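Local coordinates for 3-oxoacyl-[acyl-carrier-protein] reductase (Sinorhizobium meliloti, PDB 3U9L), which probably reduces 3-oxoacyl groups carried on acyl carrier protein with NADPH, as a member of the short-chain dehydrogenase/reductase family, at residues 68-78 and 121-132; 142-150 and 160-171. All blocks are in the same frame, centred on the assembly; numbering follows the deposited sequence.

Interaction 1: 68-78 and 121-132; sequences VQSQVSVDRAI and STQRVNRAALPH
The helical residues 71-78 and 121-132 run in roughly the same direction, their axes 9.2 Å apart at closest and inclined by 33°, which brings Q71 beside R124, D75 beside A128 and I78 beside A129. A128 serves as a knob in a hole made by Q71, V74, D75 and I78; its CB lies 3.6 Å from I78 CG1, and the methyl is small enough to settle among these four side chains. V74 sends CG1 into the same seam, where it also meets V125, while V125 CG2 reaches V68 CG1. Further along, I78 CG2 packs obliquely against the ring of H132.

This is a pairing of neighbouring helices in a Rossmann fold. Helix 71-85 belongs to the crossover from strand 61-65 to strand 90-93, helix 108-136 is the next helix, after strand 90-93, and V125 continues the apolar seam down to L91 of the sheet.

Polar groups add to this. With its chain extended from CG to NE, R124 lies across the turn that leads into helix 71-85, and its NH1 donates to V68 O at 3.0 Å, in the plane of that carbonyl and on a lone pair. Q69 O sits over one face of the guanidinium, and D116 gives NH1 a salt bridge. Q71, with CG anti to its own N (chi1 -172°) and its chain bent at chi2, turns its amide back over R124: NE2 donates to R124 O at 3.1 Å, approaching from the face of that carbonyl opposite to A128 N. The same NE2 gives a hydrogen to D75 OD1, also at 3.1 Å, from above the carboxylate plane. Q71 OE1 accepts from a water that in turn accepts from R127 NE, and the NH2 of the same arginine forms a salt bridge with D208 of the second subunit.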
loop_
_atom_site.group_PDB
_atom_site.type_symbol
_atom_site.label_atom_id
_atom_site.label_comp_id
_atom_site.label_asym_id
_atom_site.label_seq_id
_atom_site.Cartn_x
_atom_site.Cartn_y
_atom_site.Cartn_z
ATOM N N VAL A 68 16.669 9.894 -4.562
ATOM C CA VAL A 68 16.236 8.718 -3.812
ATOM C C VAL A 68 15.991 7.548 -4.730
ATOM O O VAL A 68 15.717 6.449 -4.264
ATOM C CB VAL A 68 14.944 8.965 -3.045
ATOM C CG1 VAL A 68 15.180 9.949 -1.915
ATOM C CG2 VAL A 68 13.822 9.464 -4.041
ATOM N N GLN A 69 16.046 7.775 -6.039
ATOM C CA GLN A 69 15.847 6.684 -6.985
ATOM C C GLN A 69 17.202 6.013 -7.293
ATOM O O GLN A 69 17.252 5.005 -7.995
ATOM C CB GLN A 69 15.122 7.165 -8.255
ATOM C CG GLN A 69 13.624 7.335 -8.068
ATOM C CD GLN A 69 12.879 7.937 -9.274
ATOM O OE1 GLN A 69 12.089 7.246 -9.943
ATOM N NE2 GLN A 69 13.092 9.222 -9.537
ATOM N N SER A 70 18.297 6.553 -6.744
ATOM C CA SER A 70 19.615 5.981 -7.003
ATOM C C SER A 70 20.298 5.551 -5.718
ATOM O O SER A 70 20.638 6.402 -4.881
ATOM C CB SER A 70 20.497 6.965 -7.782
ATOM O OG SER A 70 21.861 6.663 -7.573
ATOM N N GLN A 71 20.511 4.239 -5.532
ATOM C CA GLN A 71 21.189 3.807 -4.279
ATOM C C GLN A 71 22.543 4.461 -4.149
ATOM O O GLN A 71 22.935 4.894 -3.073
ATOM C CB GLN A 71 21.322 2.289 -4.143
ATOM C CG GLN A 71 21.850 1.897 -2.721
ATOM C CD GLN A 71 20.752 1.994 -1.675
ATOM O OE1 GLN A 71 19.682 1.435 -1.880
ATOM N NE2 GLN A 71 21.017 2.656 -0.538
ATOM N N VAL A 72 23.258 4.555 -5.259
ATOM C CA VAL A 72 24.577 5.202 -5.260
ATOM C C VAL A 72 24.497 6.654 -4.809
ATOM O O VAL A 72 25.261 7.081 -3.942
ATOM C CB VAL A 72 25.251 5.096 -6.643
ATOM C CG1 VAL A 72 26.399 6.129 -6.765
ATOM C CG2 VAL A 72 25.779 3.673 -6.819
ATOM N N SER A 73 23.547 7.410 -5.355
ATOM C CA SER A 73 23.296 8.752 -4.853
ATOM C C SER A 73 22.997 8.808 -3.340
ATOM O O SER A 73 23.567 9.605 -2.591
ATOM C CB SER A 73 22.153 9.407 -5.611
ATOM O OG SER A 73 22.025 10.745 -5.160
ATOM N N VAL A 74 22.063 7.974 -2.911
ATOM C CA VAL A 74 21.679 7.911 -1.505
ATOM C C VAL A 74 22.896 7.622 -0.636
ATOM O O VAL A 74 23.131 8.295 0.372
ATOM C CB VAL A 74 20.549 6.846 -1.287
ATOM C CG1 VAL A 74 20.326 6.597 0.201
ATOM C CG2 VAL A 74 19.285 7.305 -1.939
ATOM N N ASP A 75 23.674 6.606 -1.003
ATOM C CA ASP A 75 24.819 6.174 -0.177
ATOM C C ASP A 75 25.818 7.306 -0.010
ATOM O O ASP A 75 26.274 7.597 1.072
ATOM C CB ASP A 75 25.563 4.999 -0.811
ATOM C CG ASP A 75 24.835 3.651 -0.641
ATOM O OD1 ASP A 75 23.872 3.562 0.134
ATOM O OD2 ASP A 75 25.230 2.673 -1.313
ATOM N N ARG A 76 26.126 7.960 -1.117
ATOM C CA ARG A 76 27.061 9.059 -1.120
ATOM C C ARG A 76 26.630 10.133 -0.157
ATOM O O ARG A 76 27.440 10.650 0.600
ATOM C CB ARG A 76 27.153 9.636 -2.542
ATOM C CG ARG A 76 28.258 10.688 -2.696
ATOM C CD ARG A 76 28.274 11.310 -4.115
ATOM N NE ARG A 76 29.255 12.403 -4.214
ATOM C CZ ARG A 76 29.015 13.669 -3.860
ATOM N NH1 ARG A 76 27.814 14.019 -3.376
ATOM N NH2 ARG A 76 29.977 14.584 -3.982
ATOM N N ALA A 77 25.351 10.510 -0.225
ATOM C CA ALA A 77 24.847 11.623 0.586
ATOM C C ALA A 77 24.869 11.264 2.067
ATOM O O ALA A 77 25.091 12.119 2.902
ATOM C CB ALA A 77 23.443 11.943 0.173
ATOM N N ILE A 78 24.566 10.007 2.395
ATOM C CA ILE A 78 24.593 9.565 3.796
ATOM C C ILE A 78 26.027 9.543 4.294
ATOM O O ILE A 78 26.307 9.978 5.399
ATOM C CB ILE A 78 23.974 8.157 3.975
ATOM C CG1 ILE A 78 22.482 8.194 3.637
ATOM C CG2 ILE A 78 24.253 7.574 5.412
ATOM C CD1 ILE A 78 21.698 9.123 4.430
ATOM N N SER A 121 12.059 4.523 -2.551
ATOM C CA SER A 121 12.859 5.631 -2.100
ATOM C C SER A 121 13.205 5.535 -0.612
ATOM O O SER A 121 14.366 5.709 -0.235
ATOM C CB SER A 121 12.090 6.938 -2.360
ATOM O OG SER A 121 10.846 6.931 -1.678
ATOM N N THR A 122 12.191 5.321 0.234
ATOM C CA THR A 122 12.416 5.230 1.683
ATOM C C THR A 122 13.285 4.018 2.049
ATOM O O THR A 122 14.032 4.046 3.001
ATOM C CB THR A 122 11.072 5.155 2.454
ATOM O OG1 THR A 122 10.448 3.857 2.244
ATOM C CG2 THR A 122 10.124 6.366 1.941
ATOM N N GLN A 123 13.149 2.936 1.313
ATOM C CA GLN A 123 13.922 1.761 1.600
ATOM C C GLN A 123 15.423 1.984 1.281
ATOM O O GLN A 123 16.312 1.550 2.046
ATOM C CB GLN A 123 13.336 0.556 0.848
ATOM C CG GLN A 123 13.924 -0.853 1.233
ATOM C CD GLN A 123 13.700 -1.251 2.685
ATOM O OE1 GLN A 123 12.913 -0.620 3.415
ATOM N NE2 GLN A 123 14.436 -2.300 3.133
ATOM N N ARG A 124 15.717 2.621 0.160
ATOM C CA ARG A 124 17.100 2.993 -0.151
ATOM C C ARG A 124 17.677 3.852 0.952
ATOM O O ARG A 124 18.768 3.615 1.433
ATOM C CB ARG A 124 17.177 3.758 -1.501
ATOM C CG ARG A 124 16.953 2.851 -2.666
ATOM C CD ARG A 124 17.109 3.552 -4.012
ATOM N NE ARG A 124 16.558 2.650 -4.994
ATOM C CZ ARG A 124 15.357 2.780 -5.554
ATOM N NH1 ARG A 124 14.600 3.848 -5.314
ATOM N NH2 ARG A 124 14.942 1.851 -6.378
ATOM N N VAL A 125 16.942 4.872 1.339
ATOM C CA VAL A 125 17.397 5.767 2.381
ATOM C C VAL A 125 17.539 5.037 3.720
ATOM O O VAL A 125 18.562 5.185 4.431
ATOM C CB VAL A 125 16.474 7.024 2.511
ATOM C CG1 VAL A 125 16.915 7.898 3.749
ATOM C CG2 VAL A 125 16.561 7.838 1.240
ATOM N N ASN A 126 16.534 4.243 4.089
ATOM C CA ASN A 126 16.645 3.503 5.338
ATOM C C ASN A 126 17.836 2.519 5.376
ATOM O O ASN A 126 18.554 2.416 6.378
ATOM C CB ASN A 126 15.328 2.755 5.633
ATOM C CG ASN A 126 14.299 3.665 6.236
ATOM O OD1 ASN A 126 14.641 4.591 6.929
ATOM N ND2 ASN A 126 13.035 3.424 5.956
ATOM N N ARG A 127 18.017 1.776 4.286
ATOM C CA ARG A 127 19.088 0.813 4.254
ATOM C C ARG A 127 20.462 1.502 4.393
ATOM O O ARG A 127 21.411 0.922 4.965
ATOM C CB ARG A 127 19.005 -0.054 3.002
ATOM C CG ARG A 127 18.002 -1.230 3.206
ATOM C CD ARG A 127 17.807 -2.066 1.892
ATOM N NE ARG A 127 19.072 -2.579 1.336
ATOM C CZ ARG A 127 19.745 -3.623 1.809
ATOM N NH1 ARG A 127 20.894 -3.972 1.228
ATOM N NH2 ARG A 127 19.293 -4.321 2.855
ATOM N N ALA A 128 20.561 2.739 3.906
ATOM C CA ALA A 128 21.796 3.539 4.057
ATOM C C ALA A 128 21.976 4.132 5.456
ATOM O O ALA A 128 23.074 4.095 6.031
ATOM C CB ALA A 128 21.829 4.690 2.962
ATOM N N ALA A 129 20.925 4.709 6.001
ATOM C CA ALA A 129 20.971 5.454 7.239
ATOM C C ALA A 129 20.826 4.650 8.497
ATOM O O ALA A 129 21.435 4.928 9.463
ATOM C CB ALA A 129 19.965 6.579 7.248
ATOM N N LEU A 130 19.983 3.645 8.433
ATOM C CA LEU A 130 19.714 2.861 9.586
ATOM C C LEU A 130 20.902 2.170 10.286
ATOM O O LEU A 130 20.917 2.135 11.460
ATOM C CB LEU A 130 18.510 1.936 9.365
ATOM C CG LEU A 130 17.094 2.493 9.339
ATOM C CD1 LEU A 130 16.128 1.435 9.178
ATOM C CD2 LEU A 130 16.826 3.255 10.569
ATOM N N PRO A 131 21.855 1.661 9.547
ATOM C CA PRO A 131 23.029 1.066 10.201
ATOM C C PRO A 131 23.641 2.085 11.128
ATOM O O PRO A 131 24.008 1.725 12.176
ATOM C CB PRO A 131 23.943 0.796 8.998
ATOM C CG PRO A 131 22.986 0.461 7.944
ATOM C CD PRO A 131 21.638 1.004 8.272
ATOM N N HIS A 132 23.767 3.348 10.732
ATOM C CA HIS A 132 24.322 4.324 11.617
ATOM C C HIS A 132 23.430 4.616 12.818
ATOM O O HIS A 132 23.914 4.729 13.900
ATOM C CB HIS A 132 24.674 5.581 10.827
ATOM C CG HIS A 132 25.516 5.301 9.637
ATOM N ND1 HIS A 132 26.882 5.152 9.688
ATOM C CD2 HIS A 132 25.185 5.144 8.339
ATOM C CE1 HIS A 132 27.338 4.914 8.484
ATOM N NE2 HIS A 132 26.325 4.907 7.648
HETATM O O HOH W 1 19.747 -1.100 -0.930
#

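Interaction 2: 142-150 and 160-171; sequences IWISSSSSA and YFAAKAAMDAIA
A171 CB sits over one face of the W143 indole, 3.5 Å from the centroid of the five-membered ring and only 10° off its normal, a CH-pi contact. In this part of the Rossmann fold, strand 139-144 and helix 158-179 form the first two elements of a beta-alpha-beta unit and run nearly antiparallel. I170 CG2 and M167 CG, the latter on a selenomethionine, come obliquely to the benzene end of W143, while H93 stacks on the indole and a water links W143 NE1 to A171 O. A leucine at W143 would probably leave the A171 methyl without its aromatic face and that water without its indole donor.

Y160 and K164 have the spacing of the family's YxxxK motif and are therefore probably the catalytic pair. K164 CG packs over one face of the Y160 ring; bends at chi2 and chi3 (-54° and -65°) then fold the chain back, and NZ donates to I144 O at 3.2 Å. A water joins S146 OG to Y160 OH.

S145 OG donates to the anti lone pair of D168 OD2 at 2.5 Å, and R262 holds the other oxygen, OD1, in a salt bridge. Farther toward the start of the helix, S148 lays CB over one face of F161, 3.8 Å from the ring centroid, and its OG shares a hydrogen bond with S146 OG at 2.8 Å.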
loop_
_atom_site.group_PDB
_atom_site.type_symbol
_atom_site.label_atom_id
_atom_site.label_comp_id
_atom_site.label_asym_id
_atom_site.label_seq_id
_atom_site.Cartn_x
_atom_site.Cartn_y
_atom_site.Cartn_z
ATOM N N ILE A 142 10.771 10.086 11.087
ATOM C CA ILE A 142 9.489 10.733 10.870
ATOM C C ILE A 142 9.092 10.436 9.441
ATOM O O ILE A 142 9.865 10.667 8.497
ATOM C CB ILE A 142 9.605 12.299 11.104
ATOM C CG1 ILE A 142 10.084 12.612 12.526
ATOM C CG2 ILE A 142 8.310 13.016 10.799
ATOM C CD1 ILE A 142 10.165 14.102 12.835
ATOM N N TRP A 143 7.870 9.956 9.247
ATOM C CA TRP A 143 7.412 9.666 7.895
ATOM C C TRP A 143 6.300 10.650 7.590
ATOM O O TRP A 143 5.444 10.911 8.448
ATOM C CB TRP A 143 6.843 8.235 7.867
ATOM C CG TRP A 143 7.820 7.130 8.254
ATOM C CD1 TRP A 143 8.290 6.833 9.532
ATOM C CD2 TRP A 143 8.403 6.163 7.379
ATOM N NE1 TRP A 143 9.139 5.713 9.485
ATOM C CE2 TRP A 143 9.209 5.283 8.185
ATOM C CE3 TRP A 143 8.317 5.928 5.997
ATOM C CZ2 TRP A 143 9.924 4.222 7.626
ATOM C CZ3 TRP A 143 8.985 4.856 5.468
ATOM C CH2 TRP A 143 9.795 4.032 6.266
ATOM N N ILE A 144 6.285 11.205 6.390
ATOM C CA ILE A 144 5.138 12.036 5.972
ATOM C C ILE A 144 4.239 11.121 5.233
ATOM O O ILE A 144 4.554 10.651 4.126
ATOM C CB ILE A 144 5.526 13.214 5.049
ATOM C CG1 ILE A 144 6.707 13.979 5.614
ATOM C CG2 ILE A 144 4.269 14.112 4.724
ATOM C CD1 ILE A 144 6.502 14.447 7.005
ATOM N N SER A 145 3.112 10.821 5.846
ATOM C CA SER A 145 2.232 9.845 5.310
ATOM C C SER A 145 1.155 10.676 4.595
ATOM O O SER A 145 1.472 11.740 4.051
ATOM C CB SER A 145 1.631 9.045 6.454
ATOM O OG SER A 145 0.832 7.994 5.995
ATOM N N SER A 146 -0.094 10.211 4.641
ATOM C CA SER A 146 -1.170 10.849 3.906
ATOM C C SER A 146 -2.518 10.499 4.532
ATOM O O SER A 146 -2.800 9.341 4.794
ATOM C CB SER A 146 -1.113 10.335 2.457
ATOM O OG SER A 146 -2.150 10.852 1.685
ATOM N N SER A 147 -3.379 11.494 4.723
ATOM C CA SER A 147 -4.733 11.233 5.229
ATOM C C SER A 147 -5.473 10.216 4.360
ATOM O O SER A 147 -6.397 9.524 4.831
ATOM C CB SER A 147 -5.531 12.563 5.295
ATOM O OG SER A 147 -5.903 13.007 4.000
ATOM N N SER A 148 -5.093 10.111 3.088
ATOM C CA SER A 148 -5.783 9.173 2.210
ATOM C C SER A 148 -5.667 7.691 2.619
ATOM O O SER A 148 -6.533 6.878 2.263
ATOM C CB SER A 148 -5.254 9.327 0.794
ATOM O OG SER A 148 -3.898 8.907 0.727
ATOM N N SER A 149 -4.628 7.327 3.367
ATOM C CA SER A 149 -4.459 5.903 3.714
ATOM C C SER A 149 -5.473 5.465 4.764
ATOM O O SER A 149 -5.632 4.299 4.963
ATOM C CB SER A 149 -3.027 5.575 4.186
ATOM O OG SER A 149 -2.081 6.081 3.227
ATOM N N ALA A 150 -6.149 6.383 5.445
ATOM C CA ALA A 150 -7.251 5.965 6.344
ATOM C C ALA A 150 -8.432 6.975 6.460
ATOM O O ALA A 150 -9.114 7.001 7.484
ATOM C CB ALA A 150 -6.717 5.719 7.708
ATOM N N TYR A 160 -1.008 6.550 -6.857
ATOM C CA TYR A 160 -0.481 7.374 -5.800
ATOM C C TYR A 160 -0.963 6.921 -4.408
ATOM O O TYR A 160 -0.156 6.687 -3.523
ATOM C CB TYR A 160 -0.844 8.851 -6.035
ATOM C CG TYR A 160 -0.446 9.725 -4.886
ATOM C CD1 TYR A 160 0.905 9.880 -4.527
ATOM C CD2 TYR A 160 -1.402 10.359 -4.118
ATOM C CE1 TYR A 160 1.281 10.659 -3.454
ATOM C CE2 TYR A 160 -1.047 11.152 -3.063
ATOM C CZ TYR A 160 0.298 11.296 -2.721
ATOM O OH TYR A 160 0.627 12.089 -1.631
ATOM N N PHE A 161 -2.267 6.852 -4.218
ATOM C CA PHE A 161 -2.865 6.389 -2.974
ATOM C C PHE A 161 -2.384 4.968 -2.620
ATOM O O PHE A 161 -2.193 4.697 -1.473
ATOM C CB PHE A 161 -4.401 6.409 -3.061
ATOM C CG PHE A 161 -5.021 7.828 -3.026
ATOM C CD1 PHE A 161 -4.254 8.920 -2.709
ATOM C CD2 PHE A 161 -6.387 8.011 -3.261
ATOM C CE1 PHE A 161 -4.816 10.210 -2.645
ATOM C CE2 PHE A 161 -6.966 9.296 -3.200
ATOM C CZ PHE A 161 -6.176 10.381 -2.875
ATOM N N ALA A 162 -2.264 4.062 -3.605
ATOM C CA ALA A 162 -1.680 2.742 -3.359
ATOM C C ALA A 162 -0.275 2.867 -2.745
ATOM O O ALA A 162 0.072 2.212 -1.748
ATOM C CB ALA A 162 -1.574 1.984 -4.676
ATOM N N ALA A 163 0.581 3.640 -3.392
ATOM C CA ALA A 163 1.947 3.777 -2.919
ATOM C C ALA A 163 1.969 4.375 -1.523
ATOM O O ALA A 163 2.742 3.945 -0.685
ATOM C CB ALA A 163 2.775 4.578 -3.866
ATOM N N LYS A 164 1.138 5.373 -1.243
ATOM C CA LYS A 164 1.142 5.986 0.090
ATOM C C LYS A 164 0.619 5.012 1.144
ATOM O O LYS A 164 1.064 5.070 2.283
ATOM C CB LYS A 164 0.252 7.239 0.154
ATOM C CG LYS A 164 0.713 8.378 -0.741
ATOM C CD LYS A 164 2.158 8.746 -0.472
ATOM C CE LYS A 164 2.333 9.303 0.910
ATOM N NZ LYS A 164 3.739 9.886 1.165
ATOM N N ALA A 165 -0.381 4.205 0.786
ATOM C CA ALA A 165 -0.926 3.213 1.684
ATOM C C ALA A 165 0.152 2.177 2.066
ATOM O O ALA A 165 0.249 1.737 3.229
ATOM C CB ALA A 165 -2.108 2.499 1.011
ATOM N N ALA A 166 0.955 1.789 1.086
ATOM C CA ALA A 166 2.055 0.831 1.328
ATOM C C ALA A 166 3.062 1.536 2.203
ATOM O O ALA A 166 3.587 0.927 3.135
ATOM C CB ALA A 166 2.703 0.399 0.023
HETATM N N MSE A 167 3.343 2.816 1.925
HETATM C CA MSE A 167 4.364 3.515 2.714
HETATM C C MSE A 167 4.001 3.623 4.209
HETATM O O MSE A 167 4.847 3.462 5.100
HETATM C CB MSE A 167 4.665 4.934 2.174
HETATM C CG MSE A 167 5.931 5.545 2.826
HETATM SE SE MSE A 167 5.600 7.483 3.302
HETATM C CE MSE A 167 4.563 7.139 4.961
ATOM N N ASP A 168 2.733 3.918 4.477
ATOM C CA ASP A 168 2.315 3.942 5.862
ATOM C C ASP A 168 2.443 2.552 6.546
ATOM O O ASP A 168 2.841 2.491 7.689
ATOM C CB ASP A 168 0.895 4.480 5.984
ATOM C CG ASP A 168 0.566 4.919 7.394
ATOM O OD1 ASP A 168 0.193 4.040 8.165
ATOM O OD2 ASP A 168 0.653 6.131 7.724
ATOM N N ALA A 169 2.063 1.468 5.847
ATOM C CA ALA A 169 2.156 0.102 6.357
ATOM C C ALA A 169 3.608 -0.216 6.715
ATOM O O ALA A 169 3.882 -0.827 7.722
ATOM C CB ALA A 169 1.620 -0.900 5.330
ATOM N N ILE A 170 4.525 0.226 5.874
ATOM C CA ILE A 170 5.958 0.039 6.099
ATOM C C ILE A 170 6.444 0.855 7.282
ATOM O O ILE A 170 7.228 0.355 8.106
ATOM C CB ILE A 170 6.773 0.413 4.859
ATOM C CG1 ILE A 170 6.460 -0.621 3.769
ATOM C CG2 ILE A 170 8.362 0.524 5.221
ATOM C CD1 ILE A 170 6.837 -0.252 2.391
ATOM N N ALA A 171 5.971 2.065 7.422
ATOM C CA ALA A 171 6.411 2.903 8.546
ATOM C C ALA A 171 6.073 2.227 9.873
ATOM O O ALA A 171 6.816 2.286 10.860
ATOM C CB ALA A 171 5.719 4.277 8.474
HETATM O O HOH W 2 9.397 3.758 11.484
HETATM O O HOH W 3 0.114 7.246 3.645
HETATM O O HOH W 4 -1.726 13.102 0.121
HETATM O O HOH W 5 -3.199 6.245 0.609
#

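Interaction 1 closes before interaction 2 opens along the chain, and their centres lie 19 Å apart within one Rossmann domain. Helix 108-136 connects them: it pairs with helix 71-85 in the first and leads, after a short turn, into strand 139-144 of the second. The two contacts meet where N126 and T122 pack against W143, with N126 ND2 3.3 Å from W143 CH2. Interaction 1 thus ties helix to helix beside the sheet, whereas interaction 2 sets helix 158-179 against the end of a central strand, at the probable active site. Helices 108-136 and 158-179 also meet the second subunit, so they serve both fold and dimer.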